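Fe-regulated protein B (Neisseria meningitidis, PDB 4AIP) imports iron across the outer membrane as a TonB-dependent transporter, probably taking it up from siderophores. Local coordinates at residues Q308-L313 and N329-E334; H356-T361 and E388-A393; N676-V681 and Q721-T726. All coordinates share one frame; numbering follows the deposited sequence.

How the contacts relate
Contacts 1 and 2 are neighbouring barrel-wall hairpins whose strands 325-339 and 355-371 lie side by side. Their centres are about 16 Å apart, and L333 O lies 2.6 Å from T361 N, a probable hydrogen bond. Contact 3 joins two loops and touches neither, its centre about 38 Å from that of contact 1 and 32 Å from that of contact 2. Contact 1 lies near a bound N8E, a detergent: the side chain of T311 is about 6 Å away, against about 13 Å for H356 of contact 2. The side chain of S309 is about 11 Å from that of R276, which binds L-glutamate in a structure of this protein, though none is bound to this chain.

Contact 1: residues Q308-L313 and N329-E334; sequences QSNTNL and NAYVLE
L333 lays its CD2 methyl against the aliphatic part of Q308, with CD2 3.7 Å from Q308 CG. The long glutamine chain, with CG trans to its own N (chi1 -160°), supplies methylenes here while its amide leads away from the leucine. The backbones that carry this pair run antiparallel, and three hydrogen-bonded pairs, S309 with E334, T311 with V332 and L313 with A330, each contribute two N-H···O=C bonds. In the last pair L313 N meets A330 O at 2.8 Å with an almost straight N-H···O angle of 175°. Between these pairs CA-H groups also approach carbonyl oxygens, as where L333 CA stands 3.2 Å from S309 O. Strands 302-318 and 325-339 form a beta hairpin of the transmembrane barrel of a TonB-dependent transporter, and its two sides differ in character. One carries T311, V332, L313 and A330, with S309 and E334 at its polar end. On it V332 CG1 rests 4.0 Å from T311 CB, and T311 packs on F193 of a second subunit; beta-branched residues suit such an extended wall, and the threonine hydroxyl is satisfied by H270. L313 and A330, exposed and apolar, are consistent with a surface facing lipid. The other side turns to the barrel interior, where N310, N312, Y331 and L333 are buried and both N310 and Y331 touch A124 of the plug domain, which fills the barrel in this family. Y331 has chi1 at 62°, which sets CG between its N and carbonyl carbon and leads the ring away from strand 302-318 toward T361. Its CB stays behind, 3.5 Å from T311 O.

Contact 2: residues H356-T361 and E388-A393; sequences HTRITT and EIKPQA
E388 opens the pairing opposite T360, and its backbone N and O both bond to that residue; E388 O receives T360 N at 2.8 Å, with an N-H···O angle of 174°. Its carboxylate leaves the strand partner and is held by N436. I389 follows on the buried side, where its CG1 and the CG2 of I359 are 4.1 Å apart. These two branched side chains lie side by side pointing the same way, filling the non-hydrogen-bonded pair with hydrocarbon. K390 pairs by its backbone with R358, then sends an extended side chain along the other side of the hairpin. Its CD sits over one face of the R358 guanidinium, 3.9 Å above the plane, and its NZ ends 3.0 Å from T360 OG1 in a hydrogen bond. A turn at chi3 of R358 (57°) bends that chain so that its flat end faces the lysine methylenes. The strand stops at K390: P391 could offer no N-H to the neighbour on its other side, and where the H356–Q392 rung would come a water bridges, donating to H356 O at 2.7 Å and to K390 O at 3.2 Å. Q392 brings its CB 3.5 Å from H356 O, beside the start of strand 355-371. The hairpin thus frays into the loop beyond strand 376-390, probably toward the extracellular end of the barrel. R358 NH2 and K390 NZ lie only 3.6 Å apart, but T360 OG1 also has a weak hydrogen bond to E334 OE1, and R358 a long, weak ion pair with that same oxygen; the nearby carboxylate probably offsets some of the positive charge.

Contact 3: residues N676-V681 and Q721-T726; sequences NLENVV and QRWTNT
The indole of W723 has V680 CA over one face, 3.9 Å from the centroid of the six-membered ring and 13° off its normal, a CH-pi contact. At the pyrrole edge, near the ring plane, stands E678 OE2. The ring N-H points to it along a fairly straight line, with NE1 to OE2 3.2 Å and an N-H···O angle of 164°. The donor meets OE2 from above the carboxylate plane, which is almost perpendicular to the ring, and this is not the approach of an ideal carboxylate bond. The other carboxylate oxygen, OE1, is hydrogen-bonded to Q670, so E678 has polar partners in both its own loop and the tryptophan. Tryptophan suits this place because one side chain supplies both a broad apolar surface and a polar N-H at its rim. Its chi1 of 83° swings the ring out from its own loop toward 676-681. There V680 CG1 packs 4.0 Å from W723 CB, V681 CB comes 4.5 Å from CZ3, and N679 O lies 3.4 Å from CH2. N679 is the centre of an inverse gamma turn, which bends the chain around the far rim of the indole. On the other loop, T724 adds its methyl CG2, 4.2 Å from E678 OE2. R722, next to the tryptophan, forms a salt bridge with E284, and Q721 bonds to the backbone of G99 in the plug domain. This surface contact joins the loop between strands 649-662 and 681-694 to that between 702-709 and 733-741, probably at the extracellular end of the barrel, with strand 681-694 beginning at V681.

Contact 1: residues Q308-L313 and N329-E334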
ATOM      1  N   GLN B 308     -14.874   7.158   2.927  1.00 12.40           N
ATOM      2  CA  GLN B 308     -16.207   6.875   3.410  1.00 13.13           C
ATOM      3  C   GLN B 308     -16.273   5.391   3.665  1.00 13.08           C
ATOM      4  O   GLN B 308     -15.906   4.566   2.771  1.00 12.91           O
ATOM      5  CB  GLN B 308     -17.272   7.284   2.384  1.00 13.31           C
ATOM      6  CG  GLN B 308     -18.665   7.466   2.958  1.00 13.67           C
ATOM      7  CD  GLN B 308     -19.711   7.806   1.893  1.00 24.15           C
ATOM      8  OE1 GLN B 308     -20.089   6.965   1.103  1.00 31.53           O
ATOM      9  NE2 GLN B 308     -20.175   9.035   1.887  1.00 27.27           N
ATOM     10  N   SER B 309     -16.746   5.036   4.858  1.00 12.72           N
ATOM     11  CA  SER B 309     -16.739   3.662   5.265  1.00 15.15           C
ATOM     12  C   SER B 309     -18.029   3.421   5.949  1.00 14.94           C
ATOM     13  O   SER B 309     -18.574   4.260   6.689  1.00 14.12           O
ATOM     14  CB  SER B 309     -15.631   3.303   6.261  1.00 14.07           C
ATOM     15  OG  SER B 309     -14.465   4.057   6.091  1.00 28.03           O
ATOM     16  N   ASN B 310     -18.483   2.206   5.799  1.00 14.30           N
ATOM     17  CA  ASN B 310     -19.717   1.857   6.370  1.00 14.17           C
ATOM     18  C   ASN B 310     -19.649   0.403   6.765  1.00 13.82           C
ATOM     19  O   ASN B 310     -19.402  -0.458   5.904  1.00 13.54           O
ATOM     20  CB  ASN B 310     -20.809   2.023   5.306  1.00 14.63           C
ATOM     21  CG  ASN B 310     -22.203   1.951   5.916  1.00 20.23           C
ATOM     22  OD1 ASN B 310     -22.353   2.242   7.112  1.00 22.28           O
ATOM     23  ND2 ASN B 310     -23.218   1.546   5.120  1.00 33.10           N
ATOM     24  N   THR B 311     -19.841   0.132   8.054  1.00 11.73           N
ATOM     25  CA  THR B 311     -20.210  -1.227   8.457  1.00 11.75           C
ATOM     26  C   THR B 311     -21.708  -1.256   8.743  1.00 11.19           C
ATOM     27  O   THR B 311     -22.212  -0.402   9.473  1.00 10.91           O
ATOM     28  CB  THR B 311     -19.473  -1.705   9.731  1.00 12.93           C
ATOM     29  OG1 THR B 311     -18.081  -1.395   9.663  1.00 11.94           O
ATOM     30  CG2 THR B 311     -19.596  -3.156   9.866  1.00  6.83           C
ATOM     31  N   ASN B 312     -22.392  -2.232   8.156  1.00 11.48           N
ATOM     32  CA  ASN B 312     -23.845  -2.274   8.098  1.00 11.50           C
ATOM     33  C   ASN B 312     -24.349  -3.651   8.440  1.00 10.63           C
ATOM     34  O   ASN B 312     -23.886  -4.628   7.846  1.00 11.57           O
ATOM     35  CB  ASN B 312     -24.314  -1.977   6.670  1.00 14.19           C
ATOM     36  CG  ASN B 312     -25.864  -1.855   6.578  1.00 14.68           C
ATOM     37  OD1 ASN B 312     -26.440  -0.889   7.079  1.00 18.05           O
ATOM     38  ND2 ASN B 312     -26.521  -2.816   5.962  1.00  9.82           N
ATOM     39  N   LEU B 313     -25.306  -3.736   9.369  1.00  9.76           N
ATOM     40  CA  LEU B 313     -26.002  -4.983   9.628  1.00  8.20           C
ATOM     41  C   LEU B 313     -27.425  -4.833   9.127  1.00  8.48           C
ATOM     42  O   LEU B 313     -28.105  -3.848   9.479  1.00  9.82           O
ATOM     43  CB  LEU B 313     -26.055  -5.279  11.100  1.00  7.74           C
ATOM     44  CG  LEU B 313     -26.776  -6.593  11.492  1.00  6.74           C
ATOM     45  CD1 LEU B 313     -26.081  -7.848  10.983  1.00  7.10           C
ATOM     46  CD2 LEU B 313     -26.822  -6.672  13.039  1.00  7.49           C
ATOM     47  N   ASN B 329     -31.844  -2.357   9.657  1.00  9.18           N
ATOM     48  CA  ASN B 329     -30.574  -1.850   9.166  1.00 11.62           C
ATOM     49  C   ASN B 329     -30.030  -1.227  10.492  1.00 10.68           C
ATOM     50  O   ASN B 329     -30.781  -0.574  11.219  1.00  7.20           O
ATOM     51  CB  ASN B 329     -30.924  -0.742   8.125  1.00 14.50           C
ATOM     52  CG  ASN B 329     -29.767   0.029   7.660  1.00 18.10           C
ATOM     53  OD1 ASN B 329     -28.708  -0.494   7.524  1.00 25.22           O
ATOM     54  ND2 ASN B 329     -29.965   1.251   7.320  1.00 21.53           N
ATOM     55  N   ALA B 330     -28.774  -1.487  10.829  1.00  9.77           N
ATOM     56  CA  ALA B 330     -28.068  -0.709  11.868  1.00 10.08           C
ATOM     57  C   ALA B 330     -26.684  -0.573  11.314  1.00  9.70           C
ATOM     58  O   ALA B 330     -26.128  -1.529  10.794  1.00  9.32           O
ATOM     59  CB  ALA B 330     -28.036  -1.446  13.215  1.00 12.93           C
ATOM     60  N   TYR B 331     -26.107   0.608  11.388  1.00  8.86           N
ATOM     61  CA  TYR B 331     -24.875   0.803  10.677  1.00 10.51           C
ATOM     62  C   TYR B 331     -24.038   1.793  11.415  1.00 10.83           C
ATOM     63  O   TYR B 331     -24.528   2.484  12.286  1.00  8.68           O
ATOM     64  CB  TYR B 331     -25.172   1.379   9.279  1.00 13.39           C
ATOM     65  CG  TYR B 331     -25.863   2.738   9.232  1.00 16.51           C
ATOM     66  CD1 TYR B 331     -25.125   3.904   9.245  1.00 19.20           C
ATOM     67  CD2 TYR B 331     -27.254   2.833   9.131  1.00 19.03           C
ATOM     68  CE1 TYR B 331     -25.741   5.156   9.198  1.00 20.51           C
ATOM     69  CE2 TYR B 331     -27.875   4.058   9.051  1.00 20.30           C
ATOM     70  CZ  TYR B 331     -27.110   5.208   9.094  1.00 20.11           C
ATOM     71  OH  TYR B 331     -27.730   6.398   9.005  1.00 21.22           O
ATOM     72  N   VAL B 332     -22.784   1.903  10.999  1.00 12.05           N
ATOM     73  CA  VAL B 332     -21.895   2.993  11.439  1.00 13.69           C
ATOM     74  C   VAL B 332     -21.115   3.496  10.234  1.00 13.09           C
ATOM     75  O   VAL B 332     -20.424   2.731   9.601  1.00 13.14           O
ATOM     76  CB  VAL B 332     -20.948   2.543  12.591  1.00 15.81           C
ATOM     77  CG1 VAL B 332     -20.276   1.260  12.248  1.00 19.60           C
ATOM     78  CG2 VAL B 332     -19.913   3.555  12.926  1.00 18.34           C
ATOM     79  N   LEU B 333     -21.264   4.785   9.924  1.00 14.05           N
ATOM     80  CA  LEU B 333     -20.741   5.402   8.740  1.00 14.10           C
ATOM     81  C   LEU B 333     -19.687   6.352   9.240  1.00 12.82           C
ATOM     82  O   LEU B 333     -19.931   7.118  10.216  1.00 12.30           O
ATOM     83  CB  LEU B 333     -21.853   6.210   8.105  1.00 16.28           C
ATOM     84  CG  LEU B 333     -22.039   6.390   6.617  1.00 19.60           C
ATOM     85  CD1 LEU B 333     -23.205   7.332   6.442  1.00 21.27           C
ATOM     86  CD2 LEU B 333     -20.810   6.944   5.952  1.00 20.78           C
ATOM     87  N   GLU B 334     -18.531   6.301   8.581  1.00 11.99           N
ATOM     88  CA  GLU B 334     -17.404   7.160   8.927  1.00 13.87           C
ATOM     89  C   GLU B 334     -17.000   7.954   7.759  1.00 13.53           C
ATOM     90  O   GLU B 334     -16.828   7.402   6.650  1.00 15.57           O
ATOM     91  CB  GLU B 334     -16.175   6.366   9.298  1.00 15.50           C
ATOM     92  CG  GLU B 334     -16.323   5.590  10.553  1.00 19.25           C
ATOM     93  CD  GLU B 334     -16.134   6.450  11.855  1.00 22.91           C
ATOM     94  OE1 GLU B 334     -15.537   7.588  11.791  1.00 21.37           O
ATOM     95  OE2 GLU B 334     -16.561   5.915  12.934  1.00 21.80           O
TER

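Contact 2: residues H356-T361 and E388-A393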
ATOM      1  N   HIS B 356      -6.348  15.124  10.970  1.00 18.27           N
ATOM      2  CA  HIS B 356      -7.246  14.054  10.778  1.00 17.69           C
ATOM      3  C   HIS B 356      -8.550  14.484  11.343  1.00 18.71           C
ATOM      4  O   HIS B 356      -8.579  14.893  12.457  1.00 21.38           O
ATOM      5  CB  HIS B 356      -6.600  13.040  11.620  1.00 18.36           C
ATOM      6  CG  HIS B 356      -7.202  11.739  11.602  1.00 20.60           C
ATOM      7  ND1 HIS B 356      -7.324  11.014  10.464  1.00 23.24           N
ATOM      8  CD2 HIS B 356      -7.590  10.955  12.612  1.00 23.20           C
ATOM      9  CE1 HIS B 356      -7.811   9.831  10.770  1.00 23.66           C
ATOM     10  NE2 HIS B 356      -8.007   9.780  12.066  1.00 23.13           N
ATOM     11  N   THR B 357      -9.607  14.444  10.542  1.00 17.95           N
ATOM     12  CA  THR B 357     -10.887  14.950  10.916  1.00 18.53           C
ATOM     13  C   THR B 357     -11.886  13.858  10.689  1.00 19.41           C
ATOM     14  O   THR B 357     -11.921  13.243   9.623  1.00 22.89           O
ATOM     15  CB  THR B 357     -11.256  16.191  10.055  1.00 19.75           C
ATOM     16  OG1 THR B 357     -10.247  17.211  10.203  1.00 20.73           O
ATOM     17  CG2 THR B 357     -12.572  16.769  10.489  1.00 20.19           C
ATOM     18  N   ARG B 358     -12.718  13.595  11.689  1.00 17.22           N
ATOM     19  CA  ARG B 358     -13.733  12.522  11.513  1.00 17.43           C
ATOM     20  C   ARG B 358     -15.146  12.953  11.656  1.00 16.91           C
ATOM     21  O   ARG B 358     -15.426  13.891  12.394  1.00 16.78           O
ATOM     22  CB  ARG B 358     -13.485  11.434  12.478  1.00 18.32           C
ATOM     23  CG  ARG B 358     -12.117  10.886  12.249  1.00 20.90           C
ATOM     24  CD  ARG B 358     -11.604  10.286  13.475  1.00 21.72           C
ATOM     25  NE  ARG B 358     -12.570   9.297  13.824  1.00 21.36           N
ATOM     26  CZ  ARG B 358     -12.536   8.525  14.905  1.00 23.28           C
ATOM     27  NH1 ARG B 358     -11.619   8.548  15.808  1.00 23.95           N
ATOM     28  NH2 ARG B 358     -13.452   7.693  15.111  1.00 21.72           N
ATOM     29  N   ILE B 359     -16.035  12.310  10.908  1.00 14.60           N
ATOM     30  CA  ILE B 359     -17.464  12.397  11.221  1.00 14.48           C
ATOM     31  C   ILE B 359     -17.987  10.984  11.298  1.00 13.22           C
ATOM     32  O   ILE B 359     -17.841  10.216  10.325  1.00 10.86           O
ATOM     33  CB  ILE B 359     -18.264  13.114  10.165  1.00 16.87           C
ATOM     34  CG1 ILE B 359     -17.613  14.443   9.813  1.00 18.89           C
ATOM     35  CG2 ILE B 359     -19.709  13.327  10.661  1.00 17.72           C
ATOM     36  CD1 ILE B 359     -18.161  15.056   8.513  1.00 20.24           C
ATOM     37  N   THR B 360     -18.618  10.665  12.434  1.00 12.84           N
ATOM     38  CA  THR B 360     -19.158   9.338  12.659  1.00 14.28           C
ATOM     39  C   THR B 360     -20.659   9.416  12.713  1.00 12.98           C
ATOM     40  O   THR B 360     -21.203  10.272  13.448  1.00 11.28           O
ATOM     41  CB  THR B 360     -18.641   8.723  14.019  1.00 16.68           C
ATOM     42  OG1 THR B 360     -17.208   8.688  14.018  1.00 17.84           O
ATOM     43  CG2 THR B 360     -19.213   7.290  14.244  1.00 16.74           C
ATOM     44  N   THR B 361     -21.307   8.510  11.980  1.00 14.09           N
ATOM     45  CA  THR B 361     -22.746   8.462  11.927  1.00 16.82           C
ATOM     46  C   THR B 361     -23.224   7.053  12.315  1.00 16.25           C
ATOM     47  O   THR B 361     -22.916   6.062  11.632  1.00 13.97           O
ATOM     48  CB  THR B 361     -23.231   8.897  10.504  1.00 18.44           C
ATOM     49  OG1 THR B 361     -22.846  10.261  10.282  1.00 19.16           O
ATOM     50  CG2 THR B 361     -24.724   8.752  10.331  1.00 19.38           C
ATOM     51  N   GLU B 388     -21.662  12.564  15.002  1.00 11.17           N
ATOM     52  CA  GLU B 388     -20.735  13.223  15.857  1.00 11.67           C
ATOM     53  C   GLU B 388     -19.532  13.591  15.032  1.00 12.99           C
ATOM     54  O   GLU B 388     -18.973  12.757  14.331  1.00 14.38           O
ATOM     55  CB  GLU B 388     -20.282  12.273  16.982  1.00 10.47           C
ATOM     56  CG  GLU B 388     -19.251  12.894  17.927  1.00 11.91           C
ATOM     57  CD  GLU B 388     -19.024  12.122  19.235  1.00 17.28           C
ATOM     58  OE1 GLU B 388     -19.708  11.071  19.482  1.00 12.75           O
ATOM     59  OE2 GLU B 388     -18.136  12.559  20.022  1.00 14.29           O
ATOM     60  N   ILE B 389     -19.083  14.821  15.191  1.00 13.66           N
ATOM     61  CA  ILE B 389     -17.947  15.314  14.503  1.00 15.41           C
ATOM     62  C   ILE B 389     -16.756  15.410  15.444  1.00 17.12           C
ATOM     63  O   ILE B 389     -16.825  16.065  16.470  1.00 17.02           O
ATOM     64  CB  ILE B 389     -18.254  16.732  13.999  1.00 15.96           C
ATOM     65  CG1 ILE B 389     -19.256  16.707  12.867  1.00 19.17           C
ATOM     66  CG2 ILE B 389     -16.999  17.451  13.525  1.00 16.28           C
ATOM     67  CD1 ILE B 389     -19.513  18.091  12.296  1.00 15.57           C
ATOM     68  N   LYS B 390     -15.625  14.838  15.036  1.00 21.79           N
ATOM     69  CA  LYS B 390     -14.443  14.852  15.888  1.00 24.61           C
ATOM     70  C   LYS B 390     -13.243  15.547  15.278  1.00 26.30           C
ATOM     71  O   LYS B 390     -12.584  14.996  14.387  1.00 27.87           O
ATOM     72  CB  LYS B 390     -14.074  13.439  16.244  1.00 23.74           C
ATOM     73  CG  LYS B 390     -15.266  12.649  16.501  1.00 21.82           C
ATOM     74  CD  LYS B 390     -14.996  11.194  16.526  1.00 21.03           C
ATOM     75  CE  LYS B 390     -16.306  10.514  16.870  1.00 20.74           C
ATOM     76  NZ  LYS B 390     -16.298   9.056  16.812  1.00 19.00           N
ATOM     77  N   PRO B 391     -12.933  16.760  15.755  1.00 26.62           N
ATOM     78  CA  PRO B 391     -11.663  17.315  15.279  1.00 27.27           C
ATOM     79  C   PRO B 391     -10.561  16.568  15.980  1.00 28.48           C
ATOM     80  O   PRO B 391     -10.807  15.884  16.989  1.00 29.30           O
ATOM     81  CB  PRO B 391     -11.664  18.773  15.788  1.00 25.61           C
ATOM     82  CG  PRO B 391     -12.977  19.014  16.407  1.00 24.90           C
ATOM     83  CD  PRO B 391     -13.582  17.634  16.743  1.00 25.23           C
ATOM     84  N   GLN B 392      -9.356  16.717  15.463  1.00 28.44           N
ATOM     85  CA  GLN B 392      -8.180  16.169  16.089  1.00 28.00           C
ATOM     86  C   GLN B 392      -7.843  16.819  17.419  1.00 29.34           C
ATOM     87  O   GLN B 392      -7.233  16.175  18.283  1.00 29.70           O
ATOM     88  CB  GLN B 392      -7.017  16.411  15.177  1.00 26.05           C
ATOM     89  CG  GLN B 392      -5.774  15.722  15.589  1.00 23.46           C
ATOM     90  CD  GLN B 392      -4.761  15.686  14.426  1.00 23.24           C
ATOM     91  OE1 GLN B 392      -4.135  16.709  14.091  1.00 21.70           O
ATOM     92  NE2 GLN B 392      -4.603  14.512  13.817  1.00 21.73           N
ATOM     93  N   ALA B 393      -8.195  18.098  17.553  1.00 29.66           N
ATOM     94  CA  ALA B 393      -7.847  18.930  18.695  1.00 29.90           C
ATOM     95  C   ALA B 393      -8.598  20.258  18.550  1.00 30.07           C
ATOM     96  O   ALA B 393      -8.700  20.778  17.438  1.00 29.93           O
ATOM     97  CB  ALA B 393      -6.397  19.197  18.687  1.00 30.10           C
TER
HETATM   98  O   HOH W   1      -9.816  13.335  14.325  1.00  9.13           O

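Contact 3: residues N676-V681 and Q721-T726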
ATOM      1  N   ASN B 676     -20.585  43.170  -4.172  1.00 50.15           N
ATOM      2  CA  ASN B 676     -20.873  43.762  -5.491  1.00 49.13           C
ATOM      3  C   ASN B 676     -21.875  42.793  -6.043  1.00 48.79           C
ATOM      4  O   ASN B 676     -21.707  41.595  -5.853  1.00 49.19           O
ATOM      5  CB  ASN B 676     -19.667  43.637  -6.432  1.00 49.15           C
ATOM      6  CG  ASN B 676     -18.863  44.905  -6.577  1.00 48.46           C
ATOM      7  OD1 ASN B 676     -18.927  45.817  -5.755  1.00 46.78           O
ATOM      8  ND2 ASN B 676     -18.072  44.957  -7.650  1.00 48.07           N
ATOM      9  N   LEU B 677     -22.882  43.267  -6.762  1.00 48.41           N
ATOM     10  CA  LEU B 677     -23.843  42.356  -7.375  1.00 48.68           C
ATOM     11  C   LEU B 677     -23.158  41.458  -8.434  1.00 47.84           C
ATOM     12  O   LEU B 677     -22.241  41.902  -9.135  1.00 48.27           O
ATOM     13  CB  LEU B 677     -25.027  43.166  -7.957  1.00 50.39           C
ATOM     14  CG  LEU B 677     -26.366  42.492  -8.365  1.00 52.71           C
ATOM     15  CD1 LEU B 677     -27.586  43.103  -7.614  1.00 52.76           C
ATOM     16  CD2 LEU B 677     -26.580  42.465  -9.933  1.00 54.49           C
ATOM     17  N   GLU B 678     -23.564  40.196  -8.537  1.00 46.20           N
ATOM     18  CA  GLU B 678     -23.040  39.342  -9.624  1.00 45.20           C
ATOM     19  C   GLU B 678     -24.106  39.047 -10.671  1.00 43.88           C
ATOM     20  O   GLU B 678     -25.215  38.580 -10.366  1.00 43.57           O
ATOM     21  CB  GLU B 678     -22.409  38.025  -9.110  1.00 44.78           C
ATOM     22  CG  GLU B 678     -20.963  38.152  -8.578  1.00 44.79           C
ATOM     23  CD  GLU B 678     -20.334  36.808  -8.144  1.00 45.41           C
ATOM     24  OE1 GLU B 678     -21.023  35.957  -7.544  1.00 44.46           O
ATOM     25  OE2 GLU B 678     -19.123  36.600  -8.395  1.00 50.54           O
ATOM     26  N   ASN B 679     -23.763  39.325 -11.915  1.00 43.19           N
ATOM     27  CA  ASN B 679     -24.662  39.021 -13.012  1.00 42.41           C
ATOM     28  C   ASN B 679     -24.422  37.581 -13.469  1.00 39.96           C
ATOM     29  O   ASN B 679     -23.767  37.340 -14.502  1.00 40.46           O
ATOM     30  CB  ASN B 679     -24.466  39.998 -14.176  1.00 43.93           C
ATOM     31  CG  ASN B 679     -25.550  39.843 -15.250  1.00 49.51           C
ATOM     32  OD1 ASN B 679     -26.752  39.866 -14.950  1.00 51.28           O
ATOM     33  ND2 ASN B 679     -25.122  39.663 -16.510  1.00 55.79           N
ATOM     34  N   VAL B 680     -24.933  36.633 -12.689  1.00 35.10           N
ATOM     35  CA  VAL B 680     -24.650  35.237 -12.930  1.00 30.72           C
ATOM     36  C   VAL B 680     -25.182  34.912 -14.299  1.00 29.53           C
ATOM     37  O   VAL B 680     -26.362  35.086 -14.553  1.00 29.91           O
ATOM     38  CB  VAL B 680     -25.315  34.336 -11.917  1.00 29.55           C
ATOM     39  CG1 VAL B 680     -24.979  32.909 -12.198  1.00 28.91           C
ATOM     40  CG2 VAL B 680     -24.937  34.724 -10.525  1.00 26.76           C
ATOM     41  N   VAL B 681     -24.267  34.499 -15.177  1.00 28.47           N
ATOM     42  CA  VAL B 681     -24.547  33.945 -16.497  1.00 26.41           C
ATOM     43  C   VAL B 681     -23.666  32.678 -16.592  1.00 26.90           C
ATOM     44  O   VAL B 681     -22.553  32.652 -16.056  1.00 24.55           O
ATOM     45  CB  VAL B 681     -24.151  34.935 -17.654  1.00 25.61           C
ATOM     46  CG1 VAL B 681     -24.455  34.350 -19.003  1.00 21.79           C
ATOM     47  CG2 VAL B 681     -24.850  36.283 -17.510  1.00 27.48           C
ATOM     48  N   GLN B 721     -21.969  24.325  -9.783  1.00 19.05           N
ATOM     49  CA  GLN B 721     -20.709  24.664  -9.134  1.00 21.45           C
ATOM     50  C   GLN B 721     -20.782  26.162  -9.204  1.00 22.83           C
ATOM     51  O   GLN B 721     -21.750  26.674  -9.745  1.00 23.41           O
ATOM     52  CB  GLN B 721     -19.500  24.128  -9.944  1.00 21.52           C
ATOM     53  CG  GLN B 721     -19.263  24.832 -11.282  1.00 20.95           C
ATOM     54  CD  GLN B 721     -18.546  24.010 -12.276  1.00 20.42           C
ATOM     55  OE1 GLN B 721     -18.895  22.874 -12.504  1.00 26.05           O
ATOM     56  NE2 GLN B 721     -17.532  24.581 -12.891  1.00 23.81           N
ATOM     57  N   ARG B 722     -19.797  26.890  -8.685  1.00 24.09           N
ATOM     58  CA  ARG B 722     -19.847  28.326  -8.866  1.00 25.07           C
ATOM     59  C   ARG B 722     -19.634  28.663 -10.326  1.00 25.27           C
ATOM     60  O   ARG B 722     -19.121  27.855 -11.098  1.00 25.58           O
ATOM     61  CB  ARG B 722     -18.820  29.019  -8.013  1.00 25.56           C
ATOM     62  CG  ARG B 722     -18.688  28.464  -6.621  1.00 27.96           C
ATOM     63  CD  ARG B 722     -17.726  29.369  -5.912  1.00 33.37           C
ATOM     64  NE  ARG B 722     -17.386  28.916  -4.577  1.00 35.50           N
ATOM     65  CZ  ARG B 722     -18.000  29.318  -3.473  1.00 36.32           C
ATOM     66  NH1 ARG B 722     -19.010  30.158  -3.530  1.00 38.90           N
ATOM     67  NH2 ARG B 722     -17.602  28.866  -2.304  1.00 40.88           N
ATOM     68  N   TRP B 723     -19.993  29.885 -10.673  1.00 26.60           N
ATOM     69  CA  TRP B 723     -20.161  30.329 -12.051  1.00 26.63           C
ATOM     70  C   TRP B 723     -18.937  31.027 -12.631  1.00 26.69           C
ATOM     71  O   TRP B 723     -18.875  31.276 -13.855  1.00 27.79           O
ATOM     72  CB  TRP B 723     -21.329  31.295 -12.068  1.00 26.24           C
ATOM     73  CG  TRP B 723     -20.939  32.680 -11.675  1.00 26.49           C
ATOM     74  CD1 TRP B 723     -20.583  33.150 -10.404  1.00 23.65           C
ATOM     75  CD2 TRP B 723     -20.865  33.792 -12.556  1.00 26.74           C
ATOM     76  NE1 TRP B 723     -20.330  34.498 -10.461  1.00 26.37           N
ATOM     77  CE2 TRP B 723     -20.483  34.926 -11.766  1.00 28.69           C
ATOM     78  CE3 TRP B 723     -21.137  33.962 -13.929  1.00 21.77           C
ATOM     79  CZ2 TRP B 723     -20.310  36.205 -12.332  1.00 28.49           C
ATOM     80  CZ3 TRP B 723     -20.987  35.208 -14.487  1.00 27.45           C
ATOM     81  CH2 TRP B 723     -20.571  36.337 -13.689  1.00 27.39           C
ATOM     82  N   THR B 724     -17.987  31.355 -11.754  1.00 27.51           N
ATOM     83  CA  THR B 724     -16.713  31.971 -12.125  1.00 29.71           C
ATOM     84  C   THR B 724     -15.961  30.812 -12.785  1.00 30.92           C
ATOM     85  O   THR B 724     -16.511  29.729 -12.856  1.00 34.54           O
ATOM     86  CB  THR B 724     -16.032  32.534 -10.874  1.00 31.31           C
ATOM     87  OG1 THR B 724     -16.178  31.582  -9.794  1.00 31.86           O
ATOM     88  CG2 THR B 724     -16.695  33.880 -10.476  1.00 27.02           C
ATOM     89  N   ASN B 725     -14.786  30.934 -13.362  1.00 30.58           N
ATOM     90  CA  ASN B 725     -14.484  29.739 -14.205  1.00 29.53           C
ATOM     91  C   ASN B 725     -13.692  28.606 -13.534  1.00 28.80           C
ATOM     92  O   ASN B 725     -12.507  28.450 -13.768  1.00 29.14           O
ATOM     93  CB  ASN B 725     -13.989  30.086 -15.611  1.00 29.44           C
ATOM     94  CG  ASN B 725     -15.120  30.583 -16.546  1.00 30.10           C
ATOM     95  OD1 ASN B 725     -14.960  31.599 -17.204  1.00 22.38           O
ATOM     96  ND2 ASN B 725     -16.246  29.857 -16.607  1.00 32.68           N
ATOM     97  N   THR B 726     -14.397  27.798 -12.733  1.00 26.54           N
ATOM     98  CA  THR B 726     -13.769  26.929 -11.758  1.00 23.62           C
ATOM     99  C   THR B 726     -13.125  25.656 -12.311  1.00 23.84           C
ATOM    100  O   THR B 726     -11.917  25.571 -12.333  1.00 23.28           O
ATOM    101  CB  THR B 726     -14.724  26.523 -10.641  1.00 21.99           C
ATOM    102  OG1 THR B 726     -15.684  25.584 -11.146  1.00 18.91           O
ATOM    103  CG2 THR B 726     -15.371  27.719 -10.066  1.00 21.34           C
TER